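Long-range contacts in Crh-like protein 5 (Neosartorya fumigata, PDB 6IBW), which couples hydrolysis of chitin with transfer of the cleaved chains to 1,6-beta-glucan or to chitin, cross-linking the polysaccharides of the fungal cell wall and septa: residues D58-D63 with L183-G188; F66-G71 with I221-P226; V111-F116 with T128-A133. All coordinates share one frame; numbering follows the deposited sequence.

Interaction 1 of 3, residues D58-D63 with L183-G188. With NAG (2-acetamido-2-deoxy-beta-D-glucopyranose), chain C; NAG (2-acetamido-2-deoxy-beta-D-glucopyranose), chain B; NAG (2-acetamido-2-deoxy-beta-D-glucopyranose), chain D; NAG (2-acetamido-2-deoxy-beta-D-glucopyranose), chain E.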
loop_
_atom_site.group_PDB
_atom_site.type_symbol
_atom_site.label_atom_id
_atom_site.label_comp_id
_atom_site.label_asym_id
_atom_site.label_seq_id
_atom_site.Cartn_x
_atom_site.Cartn_y
_atom_site.Cartn_z
ATOM N N ASP A 58 3.907 17.163 5.334
ATOM C CA ASP A 58 2.575 16.690 4.878
ATOM C C ASP A 58 2.717 15.270 4.336
ATOM O O ASP A 58 3.313 15.093 3.261
ATOM C CB ASP A 58 1.962 17.588 3.802
ATOM C CG ASP A 58 1.189 18.760 4.365
ATOM O OD1 ASP A 58 1.282 18.984 5.579
ATOM O OD2 ASP A 58 0.492 19.430 3.591
ATOM N N ALA A 59 2.168 14.298 5.059
ATOM C CA ALA A 59 2.199 12.863 4.701
ATOM C C ALA A 59 0.827 12.271 4.993
ATOM O O ALA A 59 0.698 11.356 5.799
ATOM C CB ALA A 59 3.299 12.168 5.457
ATOM N N PRO A 60 -0.232 12.794 4.342
ATOM C CA PRO A 60 -1.603 12.347 4.599
ATOM C C PRO A 60 -1.840 10.873 4.222
ATOM O O PRO A 60 -1.753 10.501 3.057
ATOM C CB PRO A 60 -2.420 13.288 3.700
ATOM C CG PRO A 60 -1.468 13.597 2.562
ATOM C CD PRO A 60 -0.158 13.812 3.285
ATOM N N THR A 61 -2.196 10.058 5.209
ATOM C CA THR A 61 -2.324 8.589 5.051
ATOM C C THR A 61 -3.655 8.103 5.617
ATOM O O THR A 61 -4.095 8.680 6.625
ATOM C CB THR A 61 -1.206 7.861 5.800
ATOM O OG1 THR A 61 -0.012 8.628 5.714
ATOM C CG2 THR A 61 -0.941 6.480 5.256
ATOM N N ILE A 62 -4.243 7.056 5.032
ATOM C CA ILE A 62 -5.427 6.373 5.627
ATOM C C ILE A 62 -5.153 4.873 5.634
ATOM O O ILE A 62 -4.717 4.355 4.623
ATOM C CB ILE A 62 -6.751 6.745 4.924
ATOM C CG1 ILE A 62 -6.724 6.480 3.414
ATOM C CG2 ILE A 62 -7.122 8.182 5.252
ATOM C CD1 ILE A 62 -8.083 6.380 2.786
ATOM N N ASP A 63 -5.421 4.248 6.770
ATOM C CA ASP A 63 -5.287 2.809 7.076
ATOM C C ASP A 63 -6.673 2.179 7.149
ATOM O O ASP A 63 -7.543 2.843 7.707
ATOM C CB ASP A 63 -4.833 2.682 8.517
ATOM C CG ASP A 63 -3.364 2.431 8.722
ATOM O OD1 ASP A 63 -2.551 3.267 8.274
ATOM O OD2 ASP A 63 -3.049 1.427 9.397
ATOM N N LEU A 183 -3.360 3.993 2.271
ATOM C CA LEU A 183 -3.219 4.857 1.080
ATOM C C LEU A 183 -2.609 6.172 1.554
ATOM O O LEU A 183 -3.040 6.663 2.602
ATOM C CB LEU A 183 -4.595 5.053 0.446
ATOM C CG LEU A 183 -5.262 3.791 -0.088
ATOM C CD1 LEU A 183 -6.716 4.081 -0.419
ATOM C CD2 LEU A 183 -4.512 3.240 -1.297
ATOM N N GLY A 184 -1.639 6.728 0.835
ATOM C CA GLY A 184 -1.073 8.026 1.242
ATOM C C GLY A 184 -0.161 8.643 0.210
ATOM O O GLY A 184 0.265 7.964 -0.729
ATOM N N SER A 185 0.134 9.919 0.388
ATOM C CA SER A 185 1.142 10.632 -0.416
ATOM C C SER A 185 2.154 11.216 0.558
ATOM O O SER A 185 1.788 11.556 1.686
ATOM C CB SER A 185 0.489 11.673 -1.266
ATOM O OG SER A 185 -0.247 12.597 -0.465
ATOM N N TRP A 186 3.401 11.301 0.154
ATOM C CA TRP A 186 4.418 11.956 1.000
ATOM C C TRP A 186 5.500 12.490 0.086
ATOM O O TRP A 186 5.527 12.135 -1.087
ATOM C CB TRP A 186 4.966 10.978 2.032
ATOM C CG TRP A 186 5.458 9.697 1.445
ATOM C CD1 TRP A 186 4.713 8.718 0.862
ATOM C CD2 TRP A 186 6.811 9.237 1.426
ATOM N NE1 TRP A 186 5.514 7.690 0.461
ATOM C CE2 TRP A 186 6.811 7.979 0.791
ATOM C CE3 TRP A 186 8.017 9.768 1.874
ATOM C CZ2 TRP A 186 7.977 7.239 0.593
ATOM C CZ3 TRP A 186 9.172 9.038 1.676
ATOM C CH2 TRP A 186 9.149 7.789 1.052
ATOM N N ALA A 187 6.354 13.350 0.593
ATOM C CA ALA A 187 7.433 13.880 -0.249
ATOM C C ALA A 187 8.698 13.091 0.095
ATOM O O ALA A 187 9.231 13.287 1.182
ATOM C CB ALA A 187 7.529 15.364 -0.041
ATOM N N GLY A 188 9.107 12.184 -0.788
ATOM C CA GLY A 188 10.382 11.458 -0.686
ATOM C C GLY A 188 11.524 12.408 -0.977
ATOM O O GLY A 188 12.656 12.130 -0.568
HETATM C C1 NAG C . 5.786 5.767 3.759
HETATM C C2 NAG C . 4.557 6.356 4.418
HETATM C C3 NAG C . 4.746 7.825 4.735
HETATM C C4 NAG C . 6.051 8.029 5.482
HETATM C C5 NAG C . 7.193 7.425 4.661
HETATM C C6 NAG C . 8.573 7.656 5.263
HETATM C C7 NAG C . 2.556 5.223 3.607
HETATM C C8 NAG C . 1.358 5.261 2.713
HETATM N N2 NAG C . 3.396 6.238 3.556
HETATM O O3 NAG C . 3.605 8.221 5.493
HETATM O O4 NAG C . 6.276 9.433 5.685
HETATM O O5 NAG C . 6.958 6.037 4.529
HETATM O O6 NAG C . 8.722 6.886 6.459
HETATM O O7 NAG C . 2.740 4.303 4.347
HETATM C C1 NAG B . 6.375 9.772 7.076
HETATM C C2 NAG B . 6.797 11.219 7.227
HETATM C C3 NAG B . 7.102 11.527 8.698
HETATM C C4 NAG B . 5.969 11.041 9.614
HETATM C C5 NAG B . 5.249 9.743 9.169
HETATM C C6 NAG B . 3.826 9.679 9.737
HETATM C C7 NAG B . 7.855 12.366 5.340
HETATM C C8 NAG B . 9.183 12.572 4.661
HETATM N N2 NAG B . 7.933 11.530 6.385
HETATM O O3 NAG B . 7.241 12.951 8.861
HETATM O O4 NAG B . 6.510 10.938 10.953
HETATM O O5 NAG B . 5.136 9.643 7.748
HETATM O O6 NAG B . 2.875 10.306 8.845
HETATM O O7 NAG B . 6.817 12.937 4.968
HETATM C C1 NAG D . 7.588 1.227 1.871
HETATM C C2 NAG D . 8.360 1.985 2.962
HETATM C C3 NAG D . 7.471 2.897 3.791
HETATM C C4 NAG D . 6.565 3.729 2.880
HETATM C C5 NAG D . 5.844 2.904 1.835
HETATM C C6 NAG D . 5.118 3.825 0.869
HETATM C C7 NAG D . 10.382 0.723 3.592
HETATM C C8 NAG D . 11.061 -0.047 4.689
HETATM N N2 NAG D . 9.122 1.120 3.848
HETATM O O1 NAG D . 8.499 0.631 0.918
HETATM O O3 NAG D . 8.342 3.780 4.500
HETATM O O4 NAG D . 5.515 4.378 3.604
HETATM O O5 NAG D . 6.739 2.089 1.097
HETATM O O6 NAG D . 6.005 4.563 0.017
HETATM O O7 NAG D . 10.985 0.965 2.553
HETATM C C1 NAG E . 13.277 3.243 -1.233
HETATM C C2 NAG E . 12.385 2.155 -1.854
HETATM C C3 NAG E . 10.949 2.668 -1.961
HETATM C C4 NAG E . 10.467 3.065 -0.561
HETATM C C5 NAG E . 11.399 4.084 0.112
HETATM C C6 NAG E . 10.939 4.257 1.563
HETATM C C7 NAG E . 13.144 0.412 -3.434
HETATM C C8 NAG E . 13.816 0.135 -4.753
HETATM N N2 NAG E . 12.903 1.703 -3.144
HETATM O O3 NAG E . 10.093 1.676 -2.568
HETATM O O4 NAG E . 9.160 3.626 -0.620
HETATM O O5 NAG E . 12.786 3.684 0.052
HETATM O O6 NAG E . 11.686 5.270 2.219
HETATM O O7 NAG E . 12.874 -0.523 -2.689
HETATM O O HOH W 1 6.060 14.558 3.140
HETATM O O HOH W 2 1.583 8.902 3.560
#

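Interaction 2 of 3, residues F66-G71 with I221-P226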
loop_
_atom_site.group_PDB
_atom_site.type_symbol
_atom_site.label_atom_id
_atom_site.label_comp_id
_atom_site.label_asym_id
_atom_site.label_seq_id
_atom_site.Cartn_x
_atom_site.Cartn_y
_atom_site.Cartn_z
ATOM N N PHE A 66 -9.565 -2.746 9.443
ATOM C CA PHE A 66 -9.560 -4.219 9.361
ATOM C C PHE A 66 -8.334 -4.741 8.618
ATOM O O PHE A 66 -7.649 -3.990 7.903
ATOM C CB PHE A 66 -10.813 -4.674 8.638
ATOM C CG PHE A 66 -10.970 -4.109 7.252
ATOM C CD1 PHE A 66 -10.249 -4.627 6.190
ATOM C CD2 PHE A 66 -11.862 -3.076 7.009
ATOM C CE1 PHE A 66 -10.433 -4.127 4.908
ATOM C CE2 PHE A 66 -12.029 -2.563 5.731
ATOM C CZ PHE A 66 -11.317 -3.094 4.680
ATOM N N TYR A 67 -8.098 -6.037 8.785
ATOM C CA TYR A 67 -7.043 -6.802 8.085
ATOM C C TYR A 67 -7.705 -7.870 7.231
ATOM O O TYR A 67 -8.817 -8.268 7.557
ATOM C CB TYR A 67 -6.110 -7.481 9.076
ATOM C CG TYR A 67 -5.163 -6.560 9.796
ATOM C CD1 TYR A 67 -5.606 -5.692 10.783
ATOM C CD2 TYR A 67 -3.802 -6.615 9.546
ATOM C CE1 TYR A 67 -4.724 -4.880 11.476
ATOM C CE2 TYR A 67 -2.910 -5.807 10.228
ATOM C CZ TYR A 67 -3.375 -4.935 11.191
ATOM O OH TYR A 67 -2.520 -4.146 11.894
ATOM N N PHE A 68 -7.048 -8.298 6.160
ATOM C CA PHE A 68 -7.576 -9.398 5.325
ATOM C C PHE A 68 -6.442 -10.405 5.135
ATOM O O PHE A 68 -5.256 -10.026 5.234
ATOM C CB PHE A 68 -8.280 -8.810 4.100
ATOM C CG PHE A 68 -7.391 -8.278 3.013
ATOM C CD1 PHE A 68 -6.865 -7.004 3.093
ATOM C CD2 PHE A 68 -7.129 -9.037 1.884
ATOM C CE1 PHE A 68 -6.053 -6.514 2.080
ATOM C CE2 PHE A 68 -6.326 -8.542 0.869
ATOM C CZ PHE A 68 -5.782 -7.281 0.972
ATOM N N PHE A 69 -6.794 -11.684 5.033
ATOM C CA PHE A 69 -5.816 -12.797 4.976
ATOM C C PHE A 69 -5.963 -13.463 3.615
ATOM O O PHE A 69 -6.790 -14.386 3.490
ATOM C CB PHE A 69 -6.041 -13.754 6.151
ATOM C CG PHE A 69 -4.948 -14.757 6.370
ATOM C CD1 PHE A 69 -3.624 -14.399 6.216
ATOM C CD2 PHE A 69 -5.243 -16.043 6.784
ATOM C CE1 PHE A 69 -2.612 -15.318 6.437
ATOM C CE2 PHE A 69 -4.229 -16.967 7.016
ATOM C CZ PHE A 69 -2.914 -16.607 6.824
ATOM N N PHE A 70 -5.191 -12.982 2.643
ATOM C CA PHE A 70 -5.166 -13.405 1.213
ATOM C C PHE A 70 -6.376 -12.811 0.485
ATOM O O PHE A 70 -7.370 -12.478 1.157
ATOM C CB PHE A 70 -5.066 -14.927 1.092
ATOM C CG PHE A 70 -3.759 -15.493 1.586
ATOM C CD1 PHE A 70 -2.565 -15.038 1.062
ATOM C CD2 PHE A 70 -3.718 -16.461 2.576
ATOM C CE1 PHE A 70 -1.357 -15.533 1.509
ATOM C CE2 PHE A 70 -2.508 -16.969 3.014
ATOM C CZ PHE A 70 -1.328 -16.507 2.479
ATOM N N GLY A 71 -6.282 -12.605 -0.831
ATOM C CA GLY A 71 -7.444 -12.144 -1.612
ATOM C C GLY A 71 -7.055 -11.117 -2.645
ATOM O O GLY A 71 -6.171 -11.408 -3.438
ATOM N N ILE A 221 -11.651 -4.532 -1.734
ATOM C CA ILE A 221 -10.886 -5.599 -1.029
ATOM C C ILE A 221 -11.701 -6.891 -1.084
ATOM O O ILE A 221 -12.904 -6.859 -0.805
ATOM C CB ILE A 221 -10.546 -5.178 0.409
ATOM C CG1 ILE A 221 -9.647 -3.935 0.404
ATOM C CG2 ILE A 221 -9.945 -6.355 1.159
ATOM C CD1 ILE A 221 -9.180 -3.473 1.763
ATOM N N GLU A 222 -11.061 -7.995 -1.440
ATOM C CA GLU A 222 -11.678 -9.335 -1.361
ATOM C C GLU A 222 -10.922 -10.102 -0.287
ATOM O O GLU A 222 -9.699 -10.150 -0.359
ATOM C CB GLU A 222 -11.626 -10.013 -2.719
ATOM C CG GLU A 222 -12.569 -9.384 -3.708
ATOM C CD GLU A 222 -12.441 -9.957 -5.109
ATOM O OE1 GLU A 222 -11.759 -11.015 -5.261
ATOM O OE2 GLU A 222 -13.027 -9.360 -6.047
ATOM N N ASN A 223 -11.630 -10.619 0.709
ATOM C CA ASN A 223 -11.002 -11.404 1.793
ATOM C C ASN A 223 -11.168 -12.884 1.454
ATOM O O ASN A 223 -12.315 -13.356 1.383
ATOM C CB ASN A 223 -11.594 -11.053 3.152
ATOM C CG ASN A 223 -10.647 -11.454 4.252
ATOM O OD1 ASN A 223 -9.572 -11.949 3.949
ATOM N ND2 ASN A 223 -11.002 -11.197 5.501
ATOM N N ALA A 224 -10.068 -13.576 1.168
ATOM C CA ALA A 224 -10.072 -15.024 0.841
ATOM C C ALA A 224 -10.456 -15.824 2.094
ATOM O O ALA A 224 -11.126 -16.836 1.950
ATOM C CB ALA A 224 -8.731 -15.449 0.295
ATOM N N ASN A 225 -10.069 -15.341 3.276
ATOM C CA ASN A 225 -10.320 -15.997 4.581
ATOM C C ASN A 225 -11.037 -15.031 5.513
ATOM O O ASN A 225 -10.452 -14.580 6.490
ATOM C CB ASN A 225 -9.014 -16.459 5.211
ATOM C CG ASN A 225 -8.396 -17.580 4.413
ATOM O OD1 ASN A 225 -7.448 -17.381 3.653
ATOM N ND2 ASN A 225 -8.950 -18.771 4.566
ATOM N N PRO A 226 -12.332 -14.737 5.272
ATOM C CA PRO A 226 -13.098 -13.824 6.115
ATOM C C PRO A 226 -13.093 -14.268 7.574
ATOM O O PRO A 226 -13.426 -15.415 7.815
ATOM C CB PRO A 226 -14.537 -13.935 5.582
ATOM C CG PRO A 226 -14.364 -14.373 4.146
ATOM C CD PRO A 226 -13.146 -15.275 4.170
#

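Interaction 3 of 3, residues V111-F116 with T128-A133. With NAG (2-acetamido-2-deoxy-beta-D-glucopyranose), chain D; NAG (2-acetamido-2-deoxy-beta-D-glucopyranose), chain E.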
loop_
_atom_site.group_PDB
_atom_site.type_symbol
_atom_site.label_atom_id
_atom_site.label_comp_id
_atom_site.label_asym_id
_atom_site.label_seq_id
_atom_site.Cartn_x
_atom_site.Cartn_y
_atom_site.Cartn_z
ATOM N N VAL A 111 5.418 3.303 -13.002
ATOM C CA VAL A 111 5.085 3.198 -11.554
ATOM C C VAL A 111 5.933 2.068 -10.992
ATOM O O VAL A 111 6.247 1.145 -11.731
ATOM C CB VAL A 111 3.584 2.952 -11.326
ATOM C CG1 VAL A 111 2.824 3.400 -12.523
ATOM C CG2 VAL A 111 3.252 1.512 -10.985
ATOM N N GLN A 112 6.259 2.125 -9.715
ATOM C CA GLN A 112 7.066 1.066 -9.093
ATOM C C GLN A 112 6.176 0.068 -8.354
ATOM O O GLN A 112 5.120 0.452 -7.819
ATOM C CB GLN A 112 8.072 1.694 -8.161
ATOM C CG GLN A 112 9.486 1.323 -8.537
ATOM C CD GLN A 112 10.386 1.794 -7.430
ATOM O OE1 GLN A 112 10.922 2.903 -7.494
ATOM N NE2 GLN A 112 10.482 0.984 -6.380
ATOM N N THR A 113 6.590 -1.188 -8.383
ATOM C CA THR A 113 6.020 -2.272 -7.556
ATOM C C THR A 113 7.123 -2.697 -6.606
ATOM O O THR A 113 8.287 -2.629 -6.984
ATOM C CB THR A 113 5.498 -3.412 -8.426
ATOM O OG1 THR A 113 6.610 -4.196 -8.841
ATOM C CG2 THR A 113 4.797 -2.920 -9.670
ATOM N N ASN A 114 6.785 -3.107 -5.399
ATOM C CA ASN A 114 7.837 -3.447 -4.415
ATOM C C ASN A 114 7.214 -4.355 -3.374
ATOM O O ASN A 114 5.996 -4.301 -3.233
ATOM C CB ASN A 114 8.460 -2.180 -3.826
ATOM C CG ASN A 114 9.678 -2.453 -2.968
ATOM O OD1 ASN A 114 10.618 -3.130 -3.378
ATOM N ND2 ASN A 114 9.692 -1.870 -1.780
ATOM N N TYR A 115 8.016 -5.166 -2.692
ATOM C CA TYR A 115 7.543 -5.979 -1.545
ATOM C C TYR A 115 8.702 -6.176 -0.577
ATOM O O TYR A 115 9.841 -5.972 -0.973
ATOM C CB TYR A 115 6.982 -7.312 -2.037
ATOM C CG TYR A 115 8.050 -8.339 -2.297
ATOM C CD1 TYR A 115 8.515 -9.133 -1.265
ATOM C CD2 TYR A 115 8.618 -8.499 -3.553
ATOM C CE1 TYR A 115 9.512 -10.066 -1.469
ATOM C CE2 TYR A 115 9.622 -9.430 -3.772
ATOM C CZ TYR A 115 10.071 -10.220 -2.724
ATOM O OH TYR A 115 11.040 -11.173 -2.893
ATOM N N PHE A 116 8.412 -6.533 0.667
ATOM C CA PHE A 116 9.412 -7.155 1.574
ATOM C C PHE A 116 8.692 -8.143 2.486
ATOM O O PHE A 116 7.467 -8.129 2.549
ATOM C CB PHE A 116 10.296 -6.108 2.260
ATOM C CG PHE A 116 9.623 -4.836 2.708
ATOM C CD1 PHE A 116 8.809 -4.846 3.839
ATOM C CD2 PHE A 116 9.853 -3.624 2.058
ATOM C CE1 PHE A 116 8.214 -3.676 4.303
ATOM C CE2 PHE A 116 9.244 -2.463 2.507
ATOM C CZ PHE A 116 8.425 -2.489 3.627
ATOM N N THR A 128 10.498 -3.205 -8.905
ATOM C CA THR A 128 10.303 -3.396 -10.360
ATOM C C THR A 128 9.615 -2.163 -10.935
ATOM O O THR A 128 8.604 -1.757 -10.410
ATOM C CB THR A 128 9.529 -4.693 -10.618
ATOM O OG1 THR A 128 10.547 -5.621 -10.944
ATOM C CG2 THR A 128 8.532 -4.641 -11.749
ATOM N N TYR A 129 10.137 -1.604 -12.002
ATOM C CA TYR A 129 9.509 -0.446 -12.661
ATOM C C TYR A 129 8.691 -0.996 -13.821
ATOM O O TYR A 129 9.206 -1.843 -14.560
ATOM C CB TYR A 129 10.585 0.528 -13.117
ATOM C CG TYR A 129 11.241 1.302 -12.006
ATOM C CD1 TYR A 129 10.670 2.463 -11.528
ATOM C CD2 TYR A 129 12.456 0.903 -11.472
ATOM C CE1 TYR A 129 11.278 3.205 -10.532
ATOM C CE2 TYR A 129 13.069 1.620 -10.463
ATOM C CZ TYR A 129 12.483 2.781 -10.001
ATOM O OH TYR A 129 13.084 3.473 -8.990
ATOM N N VAL A 130 7.437 -0.580 -13.951
ATOM C CA VAL A 130 6.577 -1.057 -15.065
ATOM C C VAL A 130 6.020 0.171 -15.766
ATOM O O VAL A 130 5.761 1.192 -15.137
ATOM C CB VAL A 130 5.479 -2.025 -14.582
ATOM C CG1 VAL A 130 5.965 -2.914 -13.447
ATOM C CG2 VAL A 130 4.209 -1.306 -14.155
ATOM N N PRO A 131 5.865 0.112 -17.101
ATOM C CA PRO A 131 5.318 1.231 -17.862
ATOM C C PRO A 131 3.848 1.497 -17.522
ATOM O O PRO A 131 3.093 0.575 -17.487
ATOM C CB PRO A 131 5.468 0.787 -19.324
ATOM C CG PRO A 131 6.505 -0.305 -19.278
ATOM C CD PRO A 131 6.275 -1.007 -17.959
ATOM N N VAL A 132 3.503 2.750 -17.252
ATOM C CA VAL A 132 2.105 3.216 -17.028
ATOM C C VAL A 132 1.965 4.535 -17.784
ATOM O O VAL A 132 2.925 5.301 -17.788
ATOM C CB VAL A 132 1.781 3.391 -15.527
ATOM C CG1 VAL A 132 0.292 3.491 -15.293
ATOM C CG2 VAL A 132 2.330 2.261 -14.677
ATOM N N ALA A 133 0.826 4.784 -18.414
ATOM C CA ALA A 133 0.562 6.027 -19.173
ATOM C C ALA A 133 0.098 7.116 -18.198
ATOM O O ALA A 133 -0.938 6.901 -17.553
ATOM C CB ALA A 133 -0.465 5.755 -20.246
HETATM C C1 NAG D . 7.588 1.227 1.871
HETATM C C2 NAG D . 8.360 1.985 2.962
HETATM C C3 NAG D . 7.471 2.897 3.791
HETATM C C4 NAG D . 6.565 3.729 2.880
HETATM C C5 NAG D . 5.844 2.904 1.835
HETATM C C6 NAG D . 5.118 3.825 0.869
HETATM C C7 NAG D . 10.382 0.723 3.592
HETATM C C8 NAG D . 11.061 -0.047 4.689
HETATM N N2 NAG D . 9.122 1.120 3.848
HETATM O O1 NAG D . 8.499 0.631 0.918
HETATM O O3 NAG D . 8.342 3.780 4.500
HETATM O O4 NAG D . 5.515 4.378 3.604
HETATM O O5 NAG D . 6.739 2.089 1.097
HETATM O O6 NAG D . 6.005 4.563 0.017
HETATM O O7 NAG D . 10.985 0.965 2.553
HETATM C C1 NAG E . 13.277 3.243 -1.233
HETATM C C2 NAG E . 12.385 2.155 -1.854
HETATM C C3 NAG E . 10.949 2.668 -1.961
HETATM C C4 NAG E . 10.467 3.065 -0.561
HETATM C C5 NAG E . 11.399 4.084 0.112
HETATM C C6 NAG E . 10.939 4.257 1.563
HETATM C C7 NAG E . 13.144 0.412 -3.434
HETATM C C8 NAG E . 13.816 0.135 -4.753
HETATM N N2 NAG E . 12.903 1.703 -3.144
HETATM O O3 NAG E . 10.093 1.676 -2.568
HETATM O O4 NAG E . 9.160 3.626 -0.620
HETATM O O5 NAG E . 12.786 3.684 0.052
HETATM O O6 NAG E . 11.686 5.270 2.219
HETATM O O7 NAG E . 12.874 -0.523 -2.689
#

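Interaction 1 of 3, residues D58-D63 with L183-G188
L183 O is approached twice from the neighbouring strand: it accepts the backbone N-H of I62, N to O 2.7 Å, and receives a CA-H...O contact from T61. The return bond runs from L183 N to I62 O, also 2.7 Å, making I62 and L183 an antiparallel hydrogen-bonded pair whose side chains touch through I62 CG1 and L183 CB. T61 and G184 form the following non-hydrogen-bonded pair. Before T61 the segment leaves the strand, and S185 N makes a weak bond to P60 O (3.3 Å), while S185 O meets the CA-H of A59. T61 OG1 donates to A59 O at 2.8 Å from above the carbonyl plane, and accepts a hydrogen bond from water 2, which bridges to S185 O and to O3 of the N-acetylglucosamine of chain C. Water 1 likewise links D58 O and A187 N to the acetamido oxygen O7 of the chain B sugar. W186 has its CG between the backbone N and the carbonyl carbon (chi1 53°), which carries the indole away from 58-63 and toward the bound sugars. One indole face lies against the chain C sugar, whose C5 is 3.7 Å from W186 CD2, and W186 NE1 gives a weak bond to O6 of the chain D sugar (3.2 Å). T61 CG2 closes on the acetamido methyl C8 of the chain C sugar at 3.6 Å. E102 and R182 add hydrogen bonds to the bound sugars. W186 as an aromatic platform, with waters bridging sugars to both segments, forms part of the chitin-binding cleft of this GH16 beta-sandwich.

Interaction 2 of 3, residues F66-G71 with I221-P226
The end of strand 212-223 and the turn that follows it meet the connection from strand 61-64 of one sheet to strand 71-78 of the other, at a place where the two sheets of the beta-sandwich are joined. F68 turns one ring face to I221, whose CG2 lies over it 3.7 Å from the centroid of the F68 ring, a CH-pi contact 14° off the normal. The other branch of I221 runs to F66, with CD1 at the ring edge near CE1, so the two branches of one isoleucine serve two phenylalanines. W146 meets F68 edge-to-face. Further along, the side chain of N223 reaches across with CG anti to its backbone N (chi1 -159°), bringing OD1 3.0 Å from F69 N, which donates to it from a position tilted out of the amide plane. N223 ND2 is taken by L17 O and by the hydroxyl of Y230. A224 N gives a nearly straight bond to F70 O (2.9 Å, 170°), and the methyl of A224 rests on F70 CB at 3.8 Å. G71, opposite N223 in an antiparallel non-hydrogen-bonded pair, directs its CA-H at E222 O, 3.3 Å from G71 CA. Apolar contacts run the length of the contact, closest round I221, with hydrogen bonds added round N223 and A224, while the N223 amide, through OD1 and ND2, links F66-G71 to L17 and Y230 by neutral hydrogen bonds.

Interaction 3 of 3, residues V111-F116 with T128-A133
Extended beyond CG (chi2 -171°), the side chain of Q112 is laid across the ring of Y129, whose own CG stands anti to its carbonyl carbon (chi1 -73°) and swings the ring back over the neighbouring strand. Q112 CG sits over one face of the phenol, offset toward the rim, 3.5 Å from the centroid of the Y129 ring, as a CH-pi contact. The amide ends at W200, whose NE1 donates to Q112 OE1, and Q112 NE2 lies 3.8 Å from the acetamido methyl C8 of the chain E N-acetylglucosamine. Beneath, the backbones pair in antiparallel fashion. V111 N to V130 O (3.0 Å) and V130 N to V111 O (3.1 Å) form one hydrogen-bonded pair, and T113 N to T128 O (2.9 Å) with T128 N to T113 O (3.0 Å) the next. T113 and T128 lie side by side on the face away from Q112; T113 OG1 touches the carbons of T128 and is bonded to R161. The two strands make a hairpin at the edge of the sugar-binding sheet: strand 98-105 adjoins 110-116 on the inner side, Q112 faces the cleft, and V130 packs against strands 150-155 and 158-164 of the other sheet.

In the fold
From the N terminus the chain first passes through 58-63, then almost at once through 66-71, and both pair with segments far later in the chain. Interaction 3 closes the shortest loop, a hairpin between 111-116 and 128-133, and is nested inside the loops of both others. At 183-188 the chain returns to close interaction 1, and at 221-226 it closes interaction 2, so these two loops cross. Interactions 1 and 3 belong to one sheet of this GH16 catalytic domain, their centres about 18 Å apart, and both touch the same two sugars, chains D and E. Interaction 2, about 23 Å from either by centres, ties the last strand of the other sheet to the inter-sheet connection.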